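Phosphoribosylaminoimidazole-succinocarboxamide synthase (PDB 4O7R) catalyses the ATP-dependent joining of L-aspartate to the carboxylate of a phosphoribosyl-aminoimidazole to form SAICAR, a step of de novo purine biosynthesis. Local coordinates at residues P87-V92 with Y120-E125; R93-G98 with R198-K203; K38-K43 with D211-D216; F174-G179 with D190-D195. All coordinates share one frame; numbering follows the deposited sequence.

Contact 1. Residues P87-V92 with Y120-E125; sequences PLEVVV and YYKNDE. With U5P (uridine-5'-monophosphate), chain B.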
# COMPACT_ATOMS: atom_id res chain seq x y z
N PRO A 87 13.48 -0.60 -8.34
CA PRO A 87 12.49 -1.62 -8.75
C PRO A 87 11.08 -1.16 -8.44
O PRO A 87 10.35 -1.82 -7.69
CB PRO A 87 12.88 -2.85 -7.90
CG PRO A 87 13.52 -2.27 -6.67
CD PRO A 87 14.07 -0.90 -7.02
N LEU A 88 10.69 -0.00 -8.99
CA LEU A 88 9.38 0.58 -8.66
C LEU A 88 8.59 0.96 -9.89
O LEU A 88 9.16 1.30 -10.93
CB LEU A 88 9.51 1.82 -7.79
CG LEU A 88 10.36 1.82 -6.51
CD1 LEU A 88 10.78 3.25 -6.18
CD2 LEU A 88 9.61 1.18 -5.35
N GLU A 89 7.27 0.90 -9.75
CA GLU A 89 6.36 1.64 -10.59
C GLU A 89 5.70 2.69 -9.71
O GLU A 89 5.17 2.37 -8.64
CB GLU A 89 5.35 0.71 -11.22
CG GLU A 89 5.97 -0.18 -12.27
CD GLU A 89 5.13 -1.41 -12.55
OE1 GLU A 89 5.42 -2.09 -13.55
OE2 GLU A 89 4.19 -1.69 -11.76
N VAL A 90 5.77 3.94 -10.13
CA VAL A 90 5.33 5.06 -9.31
C VAL A 90 4.10 5.64 -9.97
O VAL A 90 4.20 6.18 -11.05
CB VAL A 90 6.43 6.15 -9.21
CG1 VAL A 90 6.02 7.28 -8.27
CG2 VAL A 90 7.73 5.53 -8.73
N VAL A 91 2.95 5.52 -9.33
CA VAL A 91 1.69 5.90 -9.97
C VAL A 91 1.13 7.21 -9.39
O VAL A 91 1.02 7.38 -8.17
CB VAL A 91 0.65 4.76 -9.90
CG1 VAL A 91 -0.67 5.22 -10.50
CG2 VAL A 91 1.16 3.54 -10.65
N VAL A 92 0.80 8.14 -10.27
CA VAL A 92 0.22 9.40 -9.82
C VAL A 92 -1.23 9.42 -10.30
O VAL A 92 -1.50 9.10 -11.47
CB VAL A 92 1.05 10.62 -10.29
CG1 VAL A 92 0.53 11.94 -9.69
CG2 VAL A 92 2.50 10.43 -9.91
N TYR A 120 4.56 0.86 -6.29
CA TYR A 120 4.39 -0.56 -6.60
C TYR A 120 5.77 -1.17 -6.75
O TYR A 120 6.66 -0.56 -7.35
CB TYR A 120 3.58 -0.74 -7.90
CG TYR A 120 2.13 -0.36 -7.75
CD1 TYR A 120 1.17 -1.29 -7.32
CD2 TYR A 120 1.71 0.95 -8.01
CE1 TYR A 120 -0.17 -0.92 -7.17
CE2 TYR A 120 0.38 1.32 -7.87
CZ TYR A 120 -0.55 0.39 -7.44
OH TYR A 120 -1.87 0.79 -7.30
N TYR A 121 5.96 -2.37 -6.20
CA TYR A 121 7.22 -3.09 -6.36
C TYR A 121 7.17 -3.88 -7.68
O TYR A 121 6.24 -4.66 -7.90
CB TYR A 121 7.47 -3.97 -5.11
CG TYR A 121 8.58 -5.02 -5.18
CD1 TYR A 121 9.85 -4.73 -5.72
CD2 TYR A 121 8.36 -6.29 -4.67
CE1 TYR A 121 10.85 -5.70 -5.77
CE2 TYR A 121 9.34 -7.27 -4.72
CZ TYR A 121 10.58 -6.98 -5.26
OH TYR A 121 11.52 -7.98 -5.28
N LYS A 122 8.14 -3.64 -8.58
CA LYS A 122 8.23 -4.35 -9.85
C LYS A 122 8.70 -5.75 -9.59
O LYS A 122 9.89 -5.99 -9.40
CB LYS A 122 9.22 -3.72 -10.80
CG LYS A 122 8.70 -2.57 -11.63
CD LYS A 122 9.81 -2.10 -12.56
CE LYS A 122 9.87 -2.94 -13.82
NZ LYS A 122 8.70 -2.60 -14.68
N ASN A 123 7.77 -6.69 -9.61
CA ASN A 123 8.09 -8.06 -9.37
C ASN A 123 6.99 -8.88 -10.04
O ASN A 123 5.82 -8.79 -9.67
CB ASN A 123 8.17 -8.31 -7.87
CG ASN A 123 8.65 -9.69 -7.55
OD1 ASN A 123 7.99 -10.67 -7.88
ND2 ASN A 123 9.82 -9.79 -6.92
N ASP A 124 7.39 -9.64 -11.06
CA ASP A 124 6.48 -10.45 -11.85
C ASP A 124 5.83 -11.55 -11.04
O ASP A 124 4.64 -11.78 -11.17
CB ASP A 124 7.19 -11.04 -13.05
CG ASP A 124 7.42 -10.04 -14.14
OD1 ASP A 124 6.45 -9.35 -14.53
OD2 ASP A 124 8.57 -9.92 -14.60
N GLU A 125 6.64 -12.21 -10.20
CA GLU A 125 6.17 -13.30 -9.33
C GLU A 125 5.12 -12.84 -8.33
O GLU A 125 4.21 -13.60 -7.99
CB GLU A 125 7.35 -13.94 -8.59
CG GLU A 125 7.81 -15.27 -9.17
N1 U5P B . 0.12 1.40 -15.32
C2 U5P B . 1.24 1.08 -16.15
N3 U5P B . 1.86 -0.12 -16.02
C4 U5P B . 1.40 -1.02 -15.12
C5 U5P B . 0.31 -0.73 -14.29
C6 U5P B . -0.33 0.50 -14.41
O2 U5P B . 1.66 1.89 -16.98
O4 U5P B . 1.97 -2.13 -15.01
C1' U5P B . -0.54 2.71 -15.45
C2' U5P B . -1.95 2.57 -16.01
O2' U5P B . -1.98 2.61 -17.43
C3' U5P B . -2.64 3.77 -15.38
C4' U5P B . -1.97 3.94 -14.01
O3' U5P B . -2.34 4.92 -16.15
O4' U5P B . -0.68 3.36 -14.17
C5' U5P B . -2.74 3.30 -12.85
O5' U5P B . -2.94 1.90 -13.10
P U5P B . -3.93 0.95 -12.26
O1P U5P B . -5.22 1.68 -12.14
O2P U5P B . -4.00 -0.30 -13.12
O3P U5P B . -3.19 0.75 -10.95
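Glu89 and Tyr120 face each other as a hydrogen-bonded pair where strands 84-93 and 111-121 run antiparallel in the large antiparallel sheet; Glu89 N gives to Tyr120 O and Tyr120 N returns to Glu89 O, each at 2.9 Å. Their side chains share one face of the sheet and cross at about a right angle, the carboxylate turned 60° from the phenol ring. Farther along, Val91 sends CG2 to CE2 of that ring at 3.6 Å, while its other methyl, CG1, is 3.7 Å from C5' of the bound U5P. The ring's hydroxyl is held by Glu118. Lys122, bent at its third and fourth torsions, also crosses Glu89 at about a right angle, with Lys122 CG 3.7 Å from Glu89 CG. Its NZ meets Glu89 OE1 in a rather long salt bridge of 3.5 Å; Glu177 is another partner of that ammonium. An alanine in place of Glu89 would probably cost Lys122 one of its carboxylate partners and leave its bent chain less fixed. On the other face Leu88 pairs with Tyr121. The edge of the Tyr121 ring meets a backbone carbonyl, with CD1 3.5 Å from Pro87 O.

Contact 2. Residues R93-G98 with R198-K203; sequences RNVVAG and RFWDAK. With U5P (uridine-5'-monophosphate), chain B.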
# COMPACT_ATOMS: atom_id res chain seq x y z
N ARG A 93 -2.16 9.72 -9.39
CA ARG A 93 -3.61 9.69 -9.71
C ARG A 93 -4.31 11.01 -9.39
O ARG A 93 -4.24 11.48 -8.25
CB ARG A 93 -4.28 8.49 -8.99
CG ARG A 93 -3.35 7.27 -8.89
CD ARG A 93 -4.04 6.04 -8.32
NE ARG A 93 -4.90 5.42 -9.31
CZ ARG A 93 -4.82 4.16 -9.74
NH1 ARG A 93 -3.92 3.31 -9.23
NH2 ARG A 93 -5.66 3.77 -10.68
N ASN A 94 -4.95 11.62 -10.39
CA ASN A 94 -5.76 12.85 -10.23
C ASN A 94 -7.27 12.53 -10.20
O ASN A 94 -8.04 13.13 -9.42
CB ASN A 94 -5.48 13.84 -11.37
CG ASN A 94 -4.00 14.17 -11.51
OD1 ASN A 94 -3.40 14.68 -10.57
ND2 ASN A 94 -3.40 13.86 -12.66
N VAL A 95 -7.68 11.59 -11.05
CA VAL A 95 -9.07 11.16 -11.18
C VAL A 95 -9.17 9.66 -10.86
O VAL A 95 -8.29 8.88 -11.24
CB VAL A 95 -9.62 11.45 -12.61
CG1 VAL A 95 -11.04 10.91 -12.77
CG2 VAL A 95 -9.60 12.95 -12.90
N VAL A 96 -10.22 9.24 -10.15
CA VAL A 96 -10.38 7.83 -9.78
C VAL A 96 -10.66 6.99 -11.04
O VAL A 96 -11.53 7.32 -11.85
CB VAL A 96 -11.49 7.61 -8.71
CG1 VAL A 96 -11.76 6.13 -8.48
CG2 VAL A 96 -11.07 8.26 -7.40
N ALA A 97 -9.86 5.93 -11.20
CA ALA A 97 -9.98 5.00 -12.33
C ALA A 97 -9.25 3.71 -12.00
O ALA A 97 -8.51 3.66 -11.01
CB ALA A 97 -9.44 5.60 -13.61
N GLY A 98 -9.45 2.68 -12.82
CA GLY A 98 -8.77 1.38 -12.65
C GLY A 98 -8.73 0.83 -11.23
O GLY A 98 -9.74 0.77 -10.53
N ARG A 198 -3.52 7.22 -18.29
CA ARG A 198 -4.90 7.38 -18.71
C ARG A 198 -5.12 8.81 -19.19
O ARG A 198 -4.71 9.78 -18.53
CB ARG A 198 -5.90 7.01 -17.60
CG ARG A 198 -5.91 5.53 -17.26
CD ARG A 198 -7.12 5.15 -16.41
NE ARG A 198 -7.24 3.70 -16.39
CZ ARG A 198 -6.65 2.90 -15.50
NH1 ARG A 198 -5.96 3.41 -14.48
NH2 ARG A 198 -6.80 1.58 -15.60
N PHE A 199 -5.75 8.92 -20.36
CA PHE A 199 -6.11 10.19 -20.99
C PHE A 199 -7.59 10.19 -21.31
O PHE A 199 -8.06 9.33 -22.05
CB PHE A 199 -5.35 10.34 -22.30
CG PHE A 199 -3.86 10.48 -22.16
CD1 PHE A 199 -3.31 11.28 -21.15
CD2 PHE A 199 -3.01 9.84 -23.06
CE1 PHE A 199 -1.93 11.42 -21.05
CE2 PHE A 199 -1.64 9.97 -22.96
CZ PHE A 199 -1.09 10.76 -21.95
N TRP A 200 -8.34 11.15 -20.78
CA TRP A 200 -9.75 11.30 -21.18
C TRP A 200 -9.96 12.55 -21.99
O TRP A 200 -9.32 13.56 -21.74
CB TRP A 200 -10.70 11.30 -19.99
CG TRP A 200 -10.76 10.01 -19.24
CD1 TRP A 200 -10.16 8.78 -19.56
CD2 TRP A 200 -11.51 9.75 -18.00
NE1 TRP A 200 -10.45 7.84 -18.62
CE2 TRP A 200 -11.27 8.35 -17.66
CE3 TRP A 200 -12.32 10.51 -17.18
CZ2 TRP A 200 -11.83 7.76 -16.53
CZ3 TRP A 200 -12.87 9.91 -16.04
CH2 TRP A 200 -12.62 8.57 -15.73
N ASP A 201 -10.86 12.48 -22.97
CA ASP A 201 -11.28 13.70 -23.66
C ASP A 201 -11.97 14.60 -22.66
O ASP A 201 -12.85 14.14 -21.94
CB ASP A 201 -12.24 13.41 -24.82
CG ASP A 201 -12.72 14.68 -25.47
OD1 ASP A 201 -11.85 15.39 -26.01
OD2 ASP A 201 -13.93 15.01 -25.41
N ALA A 202 -11.57 15.87 -22.62
CA ALA A 202 -12.20 16.85 -21.70
C ALA A 202 -13.74 16.96 -21.79
O ALA A 202 -14.42 17.08 -20.75
CB ALA A 202 -11.54 18.22 -21.83
N LYS A 203 -14.28 16.91 -23.01
CA LYS A 203 -15.73 17.04 -23.20
C LYS A 203 -16.46 15.72 -23.01
O LYS A 203 -17.40 15.63 -22.21
CB LYS A 203 -16.07 17.65 -24.56
CG LYS A 203 -17.53 18.05 -24.73
N1 U5P B . 0.12 1.40 -15.32
C2 U5P B . 1.24 1.08 -16.15
N3 U5P B . 1.86 -0.12 -16.02
C4 U5P B . 1.40 -1.02 -15.12
C5 U5P B . 0.31 -0.73 -14.29
C6 U5P B . -0.33 0.50 -14.41
O2 U5P B . 1.66 1.89 -16.98
O4 U5P B . 1.97 -2.13 -15.01
C1' U5P B . -0.54 2.71 -15.45
C2' U5P B . -1.95 2.57 -16.01
O2' U5P B . -1.98 2.61 -17.43
C3' U5P B . -2.64 3.77 -15.38
C4' U5P B . -1.97 3.94 -14.01
O3' U5P B . -2.34 4.92 -16.15
O4' U5P B . -0.68 3.36 -14.17
C5' U5P B . -2.74 3.30 -12.85
O5' U5P B . -2.94 1.90 -13.10
P U5P B . -3.93 0.95 -12.26
O1P U5P B . -5.22 1.68 -12.14
O2P U5P B . -4.00 -0.30 -13.12
O3P U5P B . -3.19 0.75 -10.95
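Two arginines bring their guanidinium groups together here, Arg93 NH2 lying 3.8 Å from Arg198 NH1, because both reach for the same phosphate oxygen. O1P of U5P takes a bond from Arg93 NH2 at 2.6 Å and another from Arg198 NH1 at 3.0 Å. Arg93 uses its other terminal nitrogen as well, NH1 giving to O3P at 3.2 Å, which makes a two-pronged grip on the phosphate. A kink at the third torsion of Arg93 (chi3 76°) turns its guanidinium toward the nucleotide, whereas Arg198 reaches it with a chain extended from CG to NE. This is the phosphate end of the nucleotide pocket, formed where the loop following strand 84-93 passes strand 197-201, and it probably receives the phosphoribosyl group of the natural substrate. Salt bridges to Asp173 and Asp211 orient Arg198, and Glu118 pairs with Arg93. Gly98 lays its CA over one face of the Arg198 guanidinium, 3.6 Å from NH2, and C2' of the ribose covers the opposite face. A CB on Gly98, whose phi is positive (45°), would probably collide with Arg198 NH2 and U5P O1P. Beside this polar end, Ala97 CB touches Arg198 CD at 3.7 Å. Farther from the nucleotide, Val95 CG1 meets the six-membered ring of Trp200 obliquely, 3.9 Å from CZ3.

Contact 3. Residues K38-K43 with D211-D216; sequences KKARFK and DVFRFD. With U5P (uridine-5'-monophosphate), chain B; PO4 (phosphate ion), chain D.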
# COMPACT_ATOMS: atom_id res chain seq x y z
N LYS A 38 -3.50 -10.68 -21.55
CA LYS A 38 -4.11 -10.23 -22.79
C LYS A 38 -3.01 -9.69 -23.72
O LYS A 38 -2.22 -8.86 -23.29
CB LYS A 38 -5.16 -9.16 -22.49
CG LYS A 38 -5.96 -8.67 -23.68
CD LYS A 38 -7.21 -7.90 -23.26
CE LYS A 38 -8.09 -7.58 -24.46
NZ LYS A 38 -9.22 -6.65 -24.14
N LYS A 39 -2.96 -10.17 -24.96
CA LYS A 39 -1.92 -9.78 -25.93
C LYS A 39 -2.47 -9.49 -27.32
O LYS A 39 -3.31 -10.23 -27.82
CB LYS A 39 -0.84 -10.87 -26.05
CG LYS A 39 0.07 -11.03 -24.85
CD LYS A 39 1.05 -12.17 -25.05
CE LYS A 39 1.50 -12.74 -23.72
NZ LYS A 39 1.83 -14.20 -23.83
N ALA A 40 -1.97 -8.44 -27.94
CA ALA A 40 -2.27 -8.09 -29.33
C ALA A 40 -1.14 -7.25 -29.87
O ALA A 40 -0.35 -6.70 -29.10
CB ALA A 40 -3.58 -7.34 -29.43
N ARG A 41 -1.04 -7.15 -31.19
CA ARG A 41 -0.10 -6.24 -31.83
C ARG A 41 -0.88 -5.18 -32.57
O ARG A 41 -1.93 -5.46 -33.14
CB ARG A 41 0.83 -6.99 -32.79
CG ARG A 41 1.72 -8.01 -32.10
CD ARG A 41 2.52 -8.87 -33.09
NE ARG A 41 3.12 -8.10 -34.18
CZ ARG A 41 4.28 -7.45 -34.11
NH1 ARG A 41 4.99 -7.44 -32.99
NH2 ARG A 41 4.72 -6.79 -35.17
N PHE A 42 -0.39 -3.95 -32.54
CA PHE A 42 -1.07 -2.86 -33.21
C PHE A 42 -0.06 -2.13 -34.07
O PHE A 42 0.85 -1.48 -33.55
CB PHE A 42 -1.73 -1.92 -32.20
CG PHE A 42 -2.85 -2.56 -31.41
CD1 PHE A 42 -4.13 -2.67 -31.95
CD2 PHE A 42 -2.63 -3.04 -30.13
CE1 PHE A 42 -5.16 -3.26 -31.22
CE2 PHE A 42 -3.66 -3.62 -29.39
CZ PHE A 42 -4.93 -3.72 -29.94
N LYS A 43 -0.20 -2.26 -35.40
CA LYS A 43 0.78 -1.70 -36.34
C LYS A 43 0.78 -0.19 -36.19
O LYS A 43 -0.28 0.44 -36.19
CB LYS A 43 0.50 -2.16 -37.79
CG LYS A 43 1.28 -1.41 -38.88
CD LYS A 43 2.76 -1.78 -38.96
N ASP A 211 -6.71 1.79 -22.07
CA ASP A 211 -8.01 1.27 -21.58
C ASP A 211 -8.94 0.82 -22.73
O ASP A 211 -9.76 -0.09 -22.57
CB ASP A 211 -8.73 2.29 -20.70
CG ASP A 211 -8.30 2.23 -19.25
OD1 ASP A 211 -7.48 1.37 -18.85
OD2 ASP A 211 -8.82 3.06 -18.48
N VAL A 212 -8.80 1.48 -23.87
CA VAL A 212 -9.47 1.09 -25.11
C VAL A 212 -9.19 -0.39 -25.44
O VAL A 212 -10.11 -1.16 -25.75
CB VAL A 212 -9.06 2.03 -26.26
CG1 VAL A 212 -9.65 1.59 -27.61
CG2 VAL A 212 -9.49 3.46 -25.93
N PHE A 213 -7.91 -0.78 -25.33
CA PHE A 213 -7.50 -2.17 -25.50
C PHE A 213 -7.89 -3.01 -24.29
O PHE A 213 -8.55 -4.03 -24.44
CB PHE A 213 -5.99 -2.24 -25.78
CG PHE A 213 -5.38 -3.62 -25.68
CD1 PHE A 213 -5.73 -4.64 -26.56
CD2 PHE A 213 -4.39 -3.88 -24.74
CE1 PHE A 213 -5.14 -5.90 -26.47
CE2 PHE A 213 -3.80 -5.14 -24.64
CZ PHE A 213 -4.18 -6.15 -25.52
N ARG A 214 -7.48 -2.59 -23.10
CA ARG A 214 -7.82 -3.30 -21.86
C ARG A 214 -9.30 -3.74 -21.86
O ARG A 214 -9.60 -4.93 -21.70
CB ARG A 214 -7.54 -2.42 -20.62
CG ARG A 214 -6.14 -2.48 -20.06
CD ARG A 214 -6.05 -1.57 -18.83
NE ARG A 214 -4.67 -1.31 -18.42
CZ ARG A 214 -4.02 -0.14 -18.53
NH1 ARG A 214 -2.76 -0.08 -18.11
NH2 ARG A 214 -4.60 0.97 -19.03
N PHE A 215 -10.21 -2.78 -22.06
CA PHE A 215 -11.64 -3.07 -21.91
C PHE A 215 -12.44 -3.06 -23.23
O PHE A 215 -13.65 -2.86 -23.21
CB PHE A 215 -12.27 -2.10 -20.89
CG PHE A 215 -11.57 -2.08 -19.55
CD1 PHE A 215 -11.52 -3.22 -18.75
CD2 PHE A 215 -10.95 -0.92 -19.09
CE1 PHE A 215 -10.88 -3.20 -17.52
CE2 PHE A 215 -10.30 -0.89 -17.86
CZ PHE A 215 -10.27 -2.04 -17.07
N ASP A 216 -11.75 -3.26 -24.36
CA ASP A 216 -12.38 -3.34 -25.69
C ASP A 216 -13.36 -2.20 -25.92
O ASP A 216 -14.57 -2.43 -26.04
CB ASP A 216 -13.09 -4.69 -25.89
CG ASP A 216 -12.20 -5.87 -25.51
OD1 ASP A 216 -11.14 -6.04 -26.12
OD2 ASP A 216 -12.58 -6.62 -24.59
N1 U5P B . 0.12 1.40 -15.32
C2 U5P B . 1.24 1.08 -16.15
N3 U5P B . 1.86 -0.12 -16.02
C4 U5P B . 1.40 -1.02 -15.12
C5 U5P B . 0.31 -0.73 -14.29
C6 U5P B . -0.33 0.50 -14.41
O2 U5P B . 1.66 1.89 -16.98
O4 U5P B . 1.97 -2.13 -15.01
C1' U5P B . -0.54 2.71 -15.45
C2' U5P B . -1.95 2.57 -16.01
O2' U5P B . -1.98 2.61 -17.43
C3' U5P B . -2.64 3.77 -15.38
C4' U5P B . -1.97 3.94 -14.01
O3' U5P B . -2.34 4.92 -16.15
O4' U5P B . -0.68 3.36 -14.17
C5' U5P B . -2.74 3.30 -12.85
O5' U5P B . -2.94 1.90 -13.10
P U5P B . -3.93 0.95 -12.26
O1P U5P B . -5.22 1.68 -12.14
O2P U5P B . -4.00 -0.30 -13.12
O3P U5P B . -3.19 0.75 -10.95
P PO4 D . -1.93 -3.67 -17.37
O1 PO4 D . -0.99 -3.88 -18.54
O2 PO4 D . -1.56 -2.33 -16.76
O3 PO4 D . -3.39 -3.71 -17.78
O4 PO4 D . -1.79 -4.78 -16.33
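A Schellman motif closes the short helix 211-214, and Lys38 of strand 38-41 plugs into its carboxyl end. Within the motif Asp216, the C' residue with positive phi, returns its backbone N to Phe213 O. Lys38 NZ makes three hydrogen bonds there: to Phe213 O at 2.7 Å, to Arg214 O at 3.0 Å, and to Asp216 OD1 at 2.8 Å in a salt bridge. It meets the first carbonyl only slightly tilted from its plane, but the second and the carboxylate from well above theirs. The partial negative charge of a helix end would probably strengthen this hold. CG of Lys38 stands anti to its backbone nitrogen (chi1 -176°) and the rest of the chain is extended, which carries CD over one face of the Phe213 ring; NZ is in cation-pi range, 5.0 Å from the ring centroid. Phe42 brings its edge toward the face of the same ring in an offset edge-to-face pair, planes 82° apart, and Ala40 CB reaches CE1 of Phe213 at 3.6 Å. Arg214 turns the other way, binding O2' of U5P through NH1 at 2.9 Å and, through NE and NH1, a phosphate ion probably from the crystallisation liquor; Asp211 braces NH2. Phe213 and Phe42 join the end of strand 38-41 to helix 220-232, where Leu220 touches both, while Ala33 of strand 30-33 packs against Phe213.

Contact 4. Residues F174-G179 with D190-D195; sequences FKLEFG and DEISPD. With U5P (uridine-5'-monophosphate), chain B.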
# COMPACT_ATOMS: atom_id res chain seq x y z
N PHE A 174 -1.19 8.05 -14.25
CA PHE A 174 -0.08 7.61 -15.10
C PHE A 174 0.99 6.95 -14.25
O PHE A 174 1.08 7.23 -13.06
CB PHE A 174 0.51 8.78 -15.91
CG PHE A 174 1.17 9.84 -15.07
CD1 PHE A 174 2.53 9.78 -14.80
CD2 PHE A 174 0.44 10.91 -14.57
CE1 PHE A 174 3.15 10.76 -14.02
CE2 PHE A 174 1.05 11.90 -13.81
CZ PHE A 174 2.41 11.83 -13.53
N LYS A 175 1.79 6.09 -14.87
CA LYS A 175 2.87 5.37 -14.18
C LYS A 175 4.24 5.91 -14.64
O LYS A 175 4.45 6.16 -15.84
CB LYS A 175 2.75 3.87 -14.45
CG LYS A 175 3.78 2.96 -13.77
CD LYS A 175 5.05 2.73 -14.59
CE LYS A 175 4.76 1.97 -15.90
NZ LYS A 175 5.93 1.81 -16.83
N LEU A 176 5.14 6.12 -13.67
CA LEU A 176 6.54 6.49 -13.91
C LEU A 176 7.53 5.47 -13.34
O LEU A 176 7.25 4.79 -12.37
CB LEU A 176 6.88 7.85 -13.27
CG LEU A 176 6.14 9.11 -13.71
CD1 LEU A 176 6.63 10.30 -12.88
CD2 LEU A 176 6.28 9.34 -15.21
N GLU A 177 8.71 5.41 -13.95
CA GLU A 177 9.81 4.61 -13.42
C GLU A 177 11.04 5.50 -13.40
O GLU A 177 11.11 6.49 -14.15
CB GLU A 177 10.07 3.38 -14.30
CG GLU A 177 8.86 2.47 -14.39
CD GLU A 177 9.12 1.12 -15.02
OE1 GLU A 177 10.29 0.69 -15.13
OE2 GLU A 177 8.13 0.47 -15.40
N PHE A 178 12.00 5.14 -12.55
CA PHE A 178 13.14 5.98 -12.24
C PHE A 178 14.38 5.13 -12.09
O PHE A 178 14.27 3.95 -11.75
CB PHE A 178 12.92 6.69 -10.90
CG PHE A 178 11.84 7.72 -10.92
CD1 PHE A 178 12.15 9.06 -11.20
CD2 PHE A 178 10.52 7.38 -10.61
CE1 PHE A 178 11.15 10.04 -11.21
CE2 PHE A 178 9.53 8.36 -10.61
CZ PHE A 178 9.84 9.68 -10.91
N GLY A 179 15.55 5.75 -12.27
CA GLY A 179 16.84 5.15 -11.94
C GLY A 179 17.84 6.19 -11.44
O GLY A 179 17.59 7.38 -11.56
N ASP A 190 12.09 4.71 -18.18
CA ASP A 190 11.06 4.03 -18.99
C ASP A 190 10.45 4.95 -20.08
O ASP A 190 11.18 5.60 -20.85
CB ASP A 190 9.97 3.43 -18.08
CG ASP A 190 9.18 2.29 -18.76
OD1 ASP A 190 7.94 2.40 -18.83
OD2 ASP A 190 9.77 1.28 -19.20
N GLU A 191 9.11 5.02 -20.13
CA GLU A 191 8.38 5.69 -21.19
C GLU A 191 7.26 6.54 -20.60
O GLU A 191 6.90 6.38 -19.43
CB GLU A 191 7.77 4.63 -22.15
CG GLU A 191 6.53 3.93 -21.60
CD GLU A 191 5.91 2.93 -22.57
OE1 GLU A 191 5.19 3.35 -23.51
OE2 GLU A 191 6.10 1.70 -22.37
N ILE A 192 6.72 7.46 -21.41
CA ILE A 192 5.47 8.15 -21.06
C ILE A 192 4.63 8.17 -22.34
O ILE A 192 4.95 8.87 -23.28
CB ILE A 192 5.70 9.60 -20.53
CG1 ILE A 192 6.66 9.60 -19.35
CG2 ILE A 192 4.37 10.23 -20.10
CD1 ILE A 192 7.14 10.97 -18.94
N SER A 193 3.55 7.39 -22.37
CA SER A 193 2.84 7.15 -23.60
C SER A 193 1.40 6.82 -23.24
O SER A 193 1.08 6.70 -22.05
CB SER A 193 3.50 5.98 -24.35
OG SER A 193 3.20 4.73 -23.76
N PRO A 194 0.51 6.66 -24.25
CA PRO A 194 -0.87 6.30 -23.95
C PRO A 194 -1.01 4.88 -23.38
O PRO A 194 -2.09 4.51 -22.92
CB PRO A 194 -1.57 6.43 -25.31
CG PRO A 194 -0.72 7.36 -26.11
CD PRO A 194 0.69 6.99 -25.68
N ASP A 195 0.08 4.11 -23.42
CA ASP A 195 0.18 2.82 -22.74
C ASP A 195 0.27 2.98 -21.21
O ASP A 195 -0.29 2.18 -20.47
CB ASP A 195 1.46 2.09 -23.17
CG ASP A 195 1.23 1.07 -24.30
OD1 ASP A 195 2.00 0.10 -24.34
OD2 ASP A 195 0.35 1.24 -25.15
N1 U5P B . 0.12 1.40 -15.32
C2 U5P B . 1.24 1.08 -16.15
N3 U5P B . 1.86 -0.12 -16.02
C4 U5P B . 1.40 -1.02 -15.12
C5 U5P B . 0.31 -0.73 -14.29
C6 U5P B . -0.33 0.50 -14.41
O2 U5P B . 1.66 1.89 -16.98
O4 U5P B . 1.97 -2.13 -15.01
C1' U5P B . -0.54 2.71 -15.45
C2' U5P B . -1.95 2.57 -16.01
O2' U5P B . -1.98 2.61 -17.43
C3' U5P B . -2.64 3.77 -15.38
C4' U5P B . -1.97 3.94 -14.01
O3' U5P B . -2.34 4.92 -16.15
O4' U5P B . -0.68 3.36 -14.17
C5' U5P B . -2.74 3.30 -12.85
O5' U5P B . -2.94 1.90 -13.10
P U5P B . -3.93 0.95 -12.26
O1P U5P B . -5.22 1.68 -12.14
O2P U5P B . -4.00 -0.30 -13.12
O3P U5P B . -3.19 0.75 -10.95
O HOH W 1 6.04 0.72 -19.31
O HOH W 2 6.16 4.52 -17.13
O HOH W 3 8.52 6.76 -16.65
O HOH W 4 12.07 0.41 -17.46
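Asp190 meets Lys175 and Glu177 at once. Its OD1 forms a salt bridge with Lys175 NZ at 2.9 Å, and its carboxylate lies stacked on that of Glu177, the two planes only 2° apart and OD1 3.9 Å from Glu177 OE2. The lysine probably offsets the closeness of the two acids, since NZ also pairs with Glu177 OE2 at 2.9 Å, coming from above the carboxylate plane; bends at chi2 and chi3 bring it round. Lys13 is a further partner of Asp190, and a water donates to both Asp190 OD2 and Glu177 OE1. An alanine in place of Glu177 removes an anion shared by Lys175 and Lys122, and would probably leave Lys175 NZ less firmly placed beside Asp190. Glu191 joins through water: one molecule accepts from Lys175 NZ and donates to Asp190 OD1 and, at 3.2 Å, to Glu191 OE2. Ile192 turns to the apolar side, where its CD1 reaches Leu176 CD2 at 4.2 Å. Ser193 opens an ST turn, its OG accepting from Asp195 N. Asp195, held by Lys45 and Tyr224, places its carbonyl O 3.5 Å from U5P O2'. Lys175 CE lies 3.3 Å from the uracil O2, so this salt-bridge network borders the nucleotide, consistent with the charged active-site cleft of a SAICAR synthetase.

All four contacts touch U5P, with some overlap: contact 1 comes near C5' and the uracil O4, contact 2 holds the phosphate, contact 3 binds the ribose O2', and contact 4 lies near both the uracil O2 and that same O2'. Contacts 1 and 4 share the sheet, since strands 84-93 and 169-180 pair through Val90 O and Leu176 N at 2.8 Å; their centres are 11 Å apart. Contact 2 meets contact 3 through the salt bridge from Arg198 NE to Asp211 OD2, 2.7 Å long. Contacts 1 and 3 do not touch, their nearest atoms staying about 9 Å apart, with the nucleotide pocket reached from both.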